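PDB 5V9X: ATP-dependent DNA helicase from Mycobacterium smegmatis, which probably couples ATP hydrolysis to 3'-to-5' tracking along single-stranded DNA, unwinding RNA:DNA hybrids as a member of the Lhr helicase family. Local coordinates for residues L495-S498 with A499-A502; S799-W802 with H803-Q806; L812-A815 with R816-P819. One frame throughout, in Å; residues are numbered along the deposited sequence.

In the fold
Each of the three contacts is local, made between neighbouring tetrapeptides, so none closes a long loop; they follow one another along the chain without nesting or crossing. Interaction 1 comes first, at the start of helix 497-508 in the winged-helix region, and joins that start to helix 461-471. Much later, interaction 2 opens helix 801-815 and interaction 3 ends it, their centres about 19 Å apart; through both, this helix leans on helix 774-786. A salt bridge from Arg-805 to Glu-574 in interaction 2, and the cation-pi contact of Tyr-818 with Lys-510 in interaction 3, tie the C-terminal region back to the winged-helix region. Interaction 2 lies nearest the bound nucleic acid, about 9 Å away by nearest atoms.

Interaction 1 (L495-S498 with A499-A502); sequences LPRS and AFEA
Arg-497 and Glu-501 form a salt bridge in which NE of Arg-497 meets OE2 of Glu-501 at 2.6 Å, nearly straight at 165°. OE2 is approached on its anti side and lies at the guanidinium edge; the two flat groups are only 24° from coplanar. A weak second bond runs from Arg-497 NH2 to the same oxygen. Bends at chi2, to 55° in Arg-497 and to the opposite sense in Glu-501, turn the two ends toward each other. The Phe-500 ring runs alongside the arginine, almost perpendicular to the guanidinium, with Arg-497 NE 3.7 Å from Phe-500 CD2. Leu-495 adds the apolar side: its CD1 is 3.9 Å from Ala-499 CB, while CD2 reaches Phe-500 CD1 at 4.1 Å. Phe-500 N donates to Pro-496 O (3.1 Å) and Glu-501 N to Arg-497 O (2.9 Å). Further out, Asp-480 takes Arg-497 NH2 in a salt bridge, Tyr-525 OH bonds Glu-501 OE1, and Phe-483 makes a cation-pi contact with Arg-497 while its ring meets that of Phe-500. Pro-496 at the N-cap and the i to i+4 backbone bonds identify the first turn of helix 497-508, in the winged-helix region, with the salt bridge lying along it.

Interaction 2 (S799-W802 with H803-Q806); sequences SPLW and HQRQ
The six-membered ring of Trp-802 carries His-803 on one face: CB of His-803 stands 3.8 Å from the ring centroid and only 6° off the normal, a CH-pi contact. The imidazole turns its edge to the same face, in an edge-to-face pair with planes at 66° and centroids 5.4 Å apart. With chi1 at 70°, Trp-802 has CG between its backbone N and carbonyl carbon, which folds the indole back over the next residue. At the indole edge, near its plane, lies Gln-806 NE2, while the imidazole edge meets Ser-799 CB, 3.3 Å from His-803 ND1. A second flat group, the guanidinium of Arg-805, has Leu-801 CG centred over one face, 3.6 Å above the plane. The backbone starts the helix after the N-cap Pro-800, whose carbonyl O accepts from both Gln-804 N (3.0 Å) and His-803 N (3.0 Å), the latter from well above the carbonyl plane. Chemically, Leu-801 lies on one face of the guanidinium, and CB and the imidazole edge of His-803 on one face of the indole, while NH2 of Arg-805 forms a salt bridge with Glu-574, outside the two segments; this carboxylate would probably stabilise the arginine's positive charge.

Interaction 3 (L812-A815 with R816-P819); sequences LDIA and RKYP
The firm part of this contact is Arg-816 laid over Leu-812. CG of the leucine sits over one face of the guanidinium, 3.7 Å above its plane and displaced toward its rim. Extended from CG to NE (chi2 -170°, chi3 -175°), the arginine chain carries its methylenes past the leucine as well, with Arg-816 CG 3.8 Å from Leu-812 CD1. Arg-816 N donates to Leu-812 O at 2.8 Å, the last regular i to i+4 bond of the two segments. Leu-812 and Ala-815 are buried against helix 774-786, where Phe-780 touches both; NH1 of the arginine is bonded to Gly-771 O.

The other side is exposed and looser. Ile-814 and Lys-817 lie alongside each other and point the same way, with Ile-814 CD1 only as near as 4.1 Å to Lys-817 NZ. Ile-814 CG2 is 4.2 Å from Tyr-818 CE2, and the tyrosine ring presents its edge to Ile-814 O; outside the segments Lys-510 makes a cation-pi contact with this ring.

Hydrogen bonding changes at the same place: Lys-817 N reaches back only weakly to Ile-814 O (3.4 Å), and Tyr-818 N bonds Ala-815 O at 2.8 Å from above the carbonyl plane. This is a helix C terminus running into a type I beta turn, Ala-815 to Tyr-818, which leads from helix 801-815 toward helix 822-835.

Interaction 1 (L495-S498 with A499-A502)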
ATOM      1  N   LEU A 495     -12.724  10.880  18.231  1.00 56.94           N
ATOM      2  CA  LEU A 495     -13.664  11.606  17.385  1.00 54.48           C
ATOM      3  C   LEU A 495     -14.513  12.563  18.215  1.00 59.01           C
ATOM      4  O   LEU A 495     -15.248  12.112  19.110  1.00 46.08           O
ATOM      5  CB  LEU A 495     -14.562  10.624  16.635  1.00 47.13           C
ATOM      6  CG  LEU A 495     -15.630  11.217  15.712  1.00 43.39           C
ATOM      7  CD1 LEU A 495     -14.996  12.055  14.612  1.00 42.82           C
ATOM      8  CD2 LEU A 495     -16.493  10.115  15.115  1.00 42.60           C
ATOM      9  N   PRO A 496     -14.439  13.871  17.974  1.00 51.69           N
ATOM     10  CA  PRO A 496     -15.325  14.798  18.687  1.00 51.32           C
ATOM     11  C   PRO A 496     -16.775  14.556  18.299  1.00 57.90           C
ATOM     12  O   PRO A 496     -17.094  14.335  17.130  1.00 65.74           O
ATOM     13  CB  PRO A 496     -14.840  16.180  18.228  1.00 48.43           C
ATOM     14  CG  PRO A 496     -13.473  15.951  17.647  1.00 47.10           C
ATOM     15  CD  PRO A 496     -13.513  14.573  17.072  1.00 48.70           C
ATOM     16  N   ARG A 497     -17.659  14.590  19.301  1.00 56.03           N
ATOM     17  CA  ARG A 497     -19.084  14.426  19.027  1.00 55.17           C
ATOM     18  C   ARG A 497     -19.591  15.492  18.065  1.00 58.30           C
ATOM     19  O   ARG A 497     -20.543  15.248  17.315  1.00 55.23           O
ATOM     20  CB  ARG A 497     -19.880  14.459  20.333  1.00 54.96           C
ATOM     21  CG  ARG A 497     -21.365  14.153  20.171  1.00 60.80           C
ATOM     22  CD  ARG A 497     -21.579  12.816  19.475  1.00 69.13           C
ATOM     23  NE  ARG A 497     -22.987  12.424  19.416  1.00 73.31           N
ATOM     24  CZ  ARG A 497     -23.573  11.610  20.289  1.00 70.88           C
ATOM     25  NH1 ARG A 497     -22.875  11.103  21.296  1.00 69.13           N
ATOM     26  NH2 ARG A 497     -24.855  11.302  20.157  1.00 71.15           N
ATOM     27  N   SER A 498     -18.964  16.673  18.066  1.00 60.62           N
ATOM     28  CA  SER A 498     -19.342  17.714  17.115  1.00 59.28           C
ATOM     29  C   SER A 498     -19.057  17.281  15.682  1.00 62.05           C
ATOM     30  O   SER A 498     -19.886  17.489  14.789  1.00 63.84           O
ATOM     31  CB  SER A 498     -18.608  19.014  17.444  1.00 59.18           C
ATOM     32  OG  SER A 498     -17.203  18.833  17.389  1.00 62.69           O
ATOM     33  N   ALA A 499     -17.888  16.675  15.442  1.00 59.02           N
ATOM     34  CA  ALA A 499     -17.584  16.171  14.107  1.00 61.33           C
ATOM     35  C   ALA A 499     -18.516  15.030  13.715  1.00 69.13           C
ATOM     36  O   ALA A 499     -18.873  14.895  12.538  1.00 72.03           O
ATOM     37  CB  ALA A 499     -16.125  15.718  14.037  1.00 56.96           C
ATOM     38  N   PHE A 500     -18.915  14.203  14.681  1.00 67.08           N
ATOM     39  CA  PHE A 500     -19.855  13.126  14.397  1.00 62.42           C
ATOM     40  C   PHE A 500     -21.202  13.683  13.954  1.00 63.14           C
ATOM     41  O   PHE A 500     -21.728  13.303  12.902  1.00 61.68           O
ATOM     42  CB  PHE A 500     -20.010  12.237  15.633  1.00 65.49           C
ATOM     43  CG  PHE A 500     -20.960  11.087  15.444  1.00 65.74           C
ATOM     44  CD1 PHE A 500     -20.574   9.963  14.729  1.00 64.85           C
ATOM     45  CD2 PHE A 500     -22.232  11.121  15.996  1.00 64.73           C
ATOM     46  CE1 PHE A 500     -21.443   8.901  14.557  1.00 64.70           C
ATOM     47  CE2 PHE A 500     -23.101  10.062  15.829  1.00 65.37           C
ATOM     48  CZ  PHE A 500     -22.708   8.951  15.108  1.00 66.21           C
ATOM     49  N   GLU A 501     -21.775  14.592  14.748  1.00 67.34           N
ATOM     50  CA  GLU A 501     -23.052  15.193  14.378  1.00 60.21           C
ATOM     51  C   GLU A 501     -22.930  15.997  13.092  1.00 54.15           C
ATOM     52  O   GLU A 501     -23.856  16.016  12.275  1.00 53.03           O
ATOM     53  CB  GLU A 501     -23.574  16.074  15.514  1.00 56.92           C
ATOM     54  CG  GLU A 501     -23.737  15.361  16.850  1.00 59.55           C
ATOM     55  CD  GLU A 501     -24.789  14.266  16.822  1.00 64.95           C
ATOM     56  OE1 GLU A 501     -25.633  14.257  15.900  1.00 67.71           O
ATOM     57  OE2 GLU A 501     -24.771  13.410  17.733  1.00 65.68           O
ATOM     58  N   ALA A 502     -21.789  16.665  12.891  1.00 55.01           N
ATOM     59  CA  ALA A 502     -21.572  17.400  11.649  1.00 57.10           C
ATOM     60  C   ALA A 502     -21.655  16.476  10.439  1.00 62.83           C
ATOM     61  O   ALA A 502     -22.231  16.843   9.408  1.00 68.80           O
ATOM     62  CB  ALA A 502     -20.221  18.114  11.686  1.00 51.17           C
TER

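Interaction 2 (S799-W802 with H803-Q806)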
ATOM      1  N   SER A 799     -20.384   6.424 -10.593  1.00 59.96           N
ATOM      2  CA  SER A 799     -20.344   7.332 -11.728  1.00 61.87           C
ATOM      3  C   SER A 799     -18.964   7.315 -12.382  1.00 58.83           C
ATOM      4  O   SER A 799     -17.951   7.106 -11.709  1.00 56.18           O
ATOM      5  CB  SER A 799     -20.699   8.750 -11.285  1.00 67.16           C
ATOM      6  OG  SER A 799     -19.898   9.155 -10.188  1.00 71.75           O
ATOM      7  N   PRO A 800     -18.898   7.517 -13.698  1.00 62.43           N
ATOM      8  CA  PRO A 800     -17.598   7.586 -14.373  1.00 62.60           C
ATOM      9  C   PRO A 800     -16.755   8.733 -13.837  1.00 62.84           C
ATOM     10  O   PRO A 800     -17.249   9.668 -13.204  1.00 61.88           O
ATOM     11  CB  PRO A 800     -17.968   7.802 -15.847  1.00 62.23           C
ATOM     12  CG  PRO A 800     -19.368   8.326 -15.819  1.00 60.50           C
ATOM     13  CD  PRO A 800     -20.019   7.681 -14.640  1.00 60.49           C
ATOM     14  N   LEU A 801     -15.450   8.648 -14.104  1.00 65.70           N
ATOM     15  CA  LEU A 801     -14.514   9.589 -13.499  1.00 61.23           C
ATOM     16  C   LEU A 801     -14.765  11.014 -13.978  1.00 66.07           C
ATOM     17  O   LEU A 801     -14.645  11.966 -13.198  1.00 67.66           O
ATOM     18  CB  LEU A 801     -13.078   9.159 -13.794  1.00 55.79           C
ATOM     19  CG  LEU A 801     -12.019   9.647 -12.808  1.00 55.92           C
ATOM     20  CD1 LEU A 801     -12.438   9.352 -11.377  1.00 61.13           C
ATOM     21  CD2 LEU A 801     -10.704   8.976 -13.113  1.00 52.62           C
ATOM     22  N   TRP A 802     -15.125  11.182 -15.255  1.00 68.92           N
ATOM     23  CA  TRP A 802     -15.444  12.516 -15.754  1.00 68.36           C
ATOM     24  C   TRP A 802     -16.631  13.117 -15.015  1.00 69.61           C
ATOM     25  O   TRP A 802     -16.712  14.340 -14.855  1.00 66.28           O
ATOM     26  CB  TRP A 802     -15.726  12.472 -17.258  1.00 69.12           C
ATOM     27  CG  TRP A 802     -17.008  11.776 -17.629  1.00 77.76           C
ATOM     28  CD1 TRP A 802     -17.152  10.473 -18.007  1.00 84.16           C
ATOM     29  CD2 TRP A 802     -18.326  12.349 -17.663  1.00 81.63           C
ATOM     30  NE1 TRP A 802     -18.472  10.198 -18.272  1.00 85.38           N
ATOM     31  CE2 TRP A 802     -19.213  11.331 -18.068  1.00 83.82           C
ATOM     32  CE3 TRP A 802     -18.839  13.621 -17.390  1.00 81.51           C
ATOM     33  CZ2 TRP A 802     -20.584  11.545 -18.206  1.00 82.85           C
ATOM     34  CZ3 TRP A 802     -20.202  13.832 -17.527  1.00 83.95           C
ATOM     35  CH2 TRP A 802     -21.057  12.799 -17.931  1.00 85.22           C
ATOM     36  N   HIS A 803     -17.557  12.273 -14.556  1.00 71.32           N
ATOM     37  CA  HIS A 803     -18.759  12.758 -13.889  1.00 65.90           C
ATOM     38  C   HIS A 803     -18.507  13.037 -12.413  1.00 63.73           C
ATOM     39  O   HIS A 803     -19.055  13.998 -11.860  1.00 62.91           O
ATOM     40  CB  HIS A 803     -19.889  11.747 -14.061  1.00 64.10           C
ATOM     41  CG  HIS A 803     -21.211  12.225 -13.549  1.00 63.65           C
ATOM     42  ND1 HIS A 803     -21.873  11.606 -12.510  1.00 63.41           N
ATOM     43  CD2 HIS A 803     -21.993  13.261 -13.931  1.00 64.37           C
ATOM     44  CE1 HIS A 803     -23.007  12.240 -12.276  1.00 64.03           C
ATOM     45  NE2 HIS A 803     -23.104  13.248 -13.123  1.00 66.01           N
ATOM     46  N   GLN A 804     -17.697  12.202 -11.756  1.00 63.79           N
ATOM     47  CA  GLN A 804     -17.254  12.522 -10.403  1.00 60.35           C
ATOM     48  C   GLN A 804     -16.576  13.884 -10.370  1.00 66.52           C
ATOM     49  O   GLN A 804     -16.900  14.731  -9.532  1.00 74.86           O
ATOM     50  CB  GLN A 804     -16.306  11.440  -9.882  1.00 55.21           C
ATOM     51  CG  GLN A 804     -16.986  10.170  -9.400  1.00 55.17           C
ATOM     52  CD  GLN A 804     -16.031   9.232  -8.683  1.00 54.77           C
ATOM     53  OE1 GLN A 804     -14.881   9.581  -8.418  1.00 52.79           O
ATOM     54  NE2 GLN A 804     -16.504   8.033  -8.367  1.00 53.79           N
ATOM     55  N   ARG A 805     -15.645  14.119 -11.299  1.00 64.16           N
ATOM     56  CA  ARG A 805     -14.921  15.386 -11.338  1.00 65.18           C
ATOM     57  C   ARG A 805     -15.870  16.564 -11.521  1.00 66.71           C
ATOM     58  O   ARG A 805     -15.777  17.566 -10.804  1.00 63.01           O
ATOM     59  CB  ARG A 805     -13.889  15.358 -12.461  1.00 66.94           C
ATOM     60  CG  ARG A 805     -12.763  14.380 -12.233  1.00 64.76           C
ATOM     61  CD  ARG A 805     -12.128  13.978 -13.541  1.00 62.91           C
ATOM     62  NE  ARG A 805     -10.914  13.203 -13.328  1.00 60.42           N
ATOM     63  CZ  ARG A 805     -10.321  12.481 -14.271  1.00 65.81           C
ATOM     64  NH1 ARG A 805     -10.838  12.433 -15.492  1.00 68.34           N
ATOM     65  NH2 ARG A 805      -9.213  11.809 -13.993  1.00 66.14           N
ATOM     66  N   GLN A 806     -16.790  16.458 -12.481  1.00 73.23           N
ATOM     67  CA  GLN A 806     -17.704  17.561 -12.762  1.00 77.75           C
ATOM     68  C   GLN A 806     -18.567  17.886 -11.549  1.00 76.49           C
ATOM     69  O   GLN A 806     -18.681  19.050 -11.148  1.00 74.77           O
ATOM     70  CB  GLN A 806     -18.574  17.218 -13.970  1.00 83.62           C
ATOM     71  CG  GLN A 806     -19.675  18.224 -14.254  1.00 88.89           C
ATOM     72  CD  GLN A 806     -20.460  17.879 -15.502  1.00 90.77           C
ATOM     73  OE1 GLN A 806     -21.667  17.643 -15.445  1.00 90.81           O
ATOM     74  NE2 GLN A 806     -19.778  17.848 -16.641  1.00 91.99           N
TER

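Interaction 3 (L812-A815 with R816-P819)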
ATOM      1  N   LEU A 812     -17.379  21.697  -4.911  1.00 72.04           N
ATOM      2  CA  LEU A 812     -16.338  22.383  -4.151  1.00 73.04           C
ATOM      3  C   LEU A 812     -16.463  23.896  -4.277  1.00 84.01           C
ATOM      4  O   LEU A 812     -16.255  24.623  -3.298  1.00 91.76           O
ATOM      5  CB  LEU A 812     -14.956  21.926  -4.611  1.00 69.71           C
ATOM      6  CG  LEU A 812     -13.785  22.635  -3.925  1.00 66.40           C
ATOM      7  CD1 LEU A 812     -13.826  22.409  -2.421  1.00 62.92           C
ATOM      8  CD2 LEU A 812     -12.457  22.178  -4.504  1.00 63.92           C
ATOM      9  N   ASP A 813     -16.801  24.389  -5.472  1.00 87.51           N
ATOM     10  CA  ASP A 813     -17.001  25.825  -5.656  1.00 90.45           C
ATOM     11  C   ASP A 813     -18.073  26.375  -4.727  1.00 89.22           C
ATOM     12  O   ASP A 813     -18.070  27.576  -4.435  1.00 90.96           O
ATOM     13  CB  ASP A 813     -17.363  26.127  -7.112  1.00 97.43           C
ATOM     14  CG  ASP A 813     -16.206  25.882  -8.065  1.00104.95           C
ATOM     15  OD1 ASP A 813     -15.131  25.443  -7.600  1.00106.21           O
ATOM     16  OD2 ASP A 813     -16.372  26.131  -9.279  1.00108.74           O
ATOM     17  N   ILE A 814     -18.984  25.527  -4.257  1.00 83.14           N
ATOM     18  CA  ILE A 814     -19.960  25.938  -3.257  1.00 82.67           C
ATOM     19  C   ILE A 814     -19.466  25.652  -1.841  1.00 83.92           C
ATOM     20  O   ILE A 814     -19.796  26.393  -0.909  1.00 85.85           O
ATOM     21  CB  ILE A 814     -21.308  25.245  -3.523  1.00 81.11           C
ATOM     22  CG1 ILE A 814     -21.739  25.463  -4.977  1.00 85.67           C
ATOM     23  CG2 ILE A 814     -22.379  25.751  -2.567  1.00 76.82           C
ATOM     24  CD1 ILE A 814     -21.855  26.921  -5.370  1.00 87.66           C
ATOM     25  N   ALA A 815     -18.666  24.597  -1.659  1.00 82.61           N
ATOM     26  CA  ALA A 815     -18.199  24.232  -0.326  1.00 80.10           C
ATOM     27  C   ALA A 815     -17.067  25.127   0.158  1.00 80.18           C
ATOM     28  O   ALA A 815     -16.897  25.293   1.371  1.00 78.82           O
ATOM     29  CB  ALA A 815     -17.758  22.769  -0.306  1.00 75.07           C
ATOM     30  N   ARG A 816     -16.283  25.703  -0.761  1.00 81.53           N
ATOM     31  CA  ARG A 816     -15.266  26.673  -0.366  1.00 81.59           C
ATOM     32  C   ARG A 816     -15.868  27.810   0.445  1.00 87.40           C
ATOM     33  O   ARG A 816     -15.188  28.403   1.290  1.00 88.98           O
ATOM     34  CB  ARG A 816     -14.558  27.241  -1.599  1.00 81.43           C
ATOM     35  CG  ARG A 816     -13.702  26.252  -2.379  1.00 82.31           C
ATOM     36  CD  ARG A 816     -12.867  26.988  -3.419  1.00 87.08           C
ATOM     37  NE  ARG A 816     -12.111  26.087  -4.285  1.00 86.90           N
ATOM     38  CZ  ARG A 816     -10.949  25.533  -3.956  1.00 80.57           C
ATOM     39  NH1 ARG A 816     -10.408  25.776  -2.771  1.00 81.46           N
ATOM     40  NH2 ARG A 816     -10.330  24.730  -4.811  1.00 72.06           N
ATOM     41  N   LYS A 817     -17.142  28.130   0.199  1.00 93.59           N
ATOM     42  CA  LYS A 817     -17.829  29.170   0.951  1.00 98.49           C
ATOM     43  C   LYS A 817     -18.056  28.785   2.408  1.00101.98           C
ATOM     44  O   LYS A 817     -18.233  29.673   3.249  1.00107.28           O
ATOM     45  CB  LYS A 817     -19.170  29.491   0.289  1.00101.77           C
ATOM     46  CG  LYS A 817     -19.066  29.932  -1.163  1.00104.63           C
ATOM     47  CD  LYS A 817     -20.444  30.044  -1.800  1.00108.48           C
ATOM     48  CE  LYS A 817     -20.371  30.653  -3.192  1.00109.19           C
ATOM     49  NZ  LYS A 817     -21.715  30.736  -3.829  1.00109.48           N
ATOM     50  N   TYR A 818     -18.063  27.493   2.724  1.00 99.97           N
ATOM     51  CA  TYR A 818     -18.284  27.015   4.089  1.00 95.95           C
ATOM     52  C   TYR A 818     -17.044  26.262   4.549  1.00 92.15           C
ATOM     53  O   TYR A 818     -16.889  25.067   4.238  1.00 86.53           O
ATOM     54  CB  TYR A 818     -19.517  26.116   4.164  1.00 93.04           C
ATOM     55  CG  TYR A 818     -20.735  26.671   3.458  1.00 94.93           C
ATOM     56  CD1 TYR A 818     -21.682  27.417   4.145  1.00100.34           C
ATOM     57  CD2 TYR A 818     -20.939  26.442   2.103  1.00 93.79           C
ATOM     58  CE1 TYR A 818     -22.799  27.925   3.501  1.00103.76           C
ATOM     59  CE2 TYR A 818     -22.048  26.945   1.451  1.00 97.12           C
ATOM     60  CZ  TYR A 818     -22.976  27.685   2.153  1.00101.58           C
ATOM     61  OH  TYR A 818     -24.082  28.186   1.504  1.00102.70           O
ATOM     62  N   PRO A 819     -16.135  26.905   5.288  1.00 94.73           N
ATOM     63  CA  PRO A 819     -14.897  26.215   5.687  1.00 95.76           C
ATOM     64  C   PRO A 819     -15.123  25.075   6.661  1.00 97.36           C
ATOM     65  O   PRO A 819     -14.219  24.250   6.842  1.00 91.30           O
ATOM     66  CB  PRO A 819     -14.063  27.335   6.321  1.00 93.01           C
ATOM     67  CG  PRO A 819     -15.077  28.309   6.822  1.00 91.15           C
ATOM     68  CD  PRO A 819     -16.207  28.274   5.829  1.00 92.38           C
TER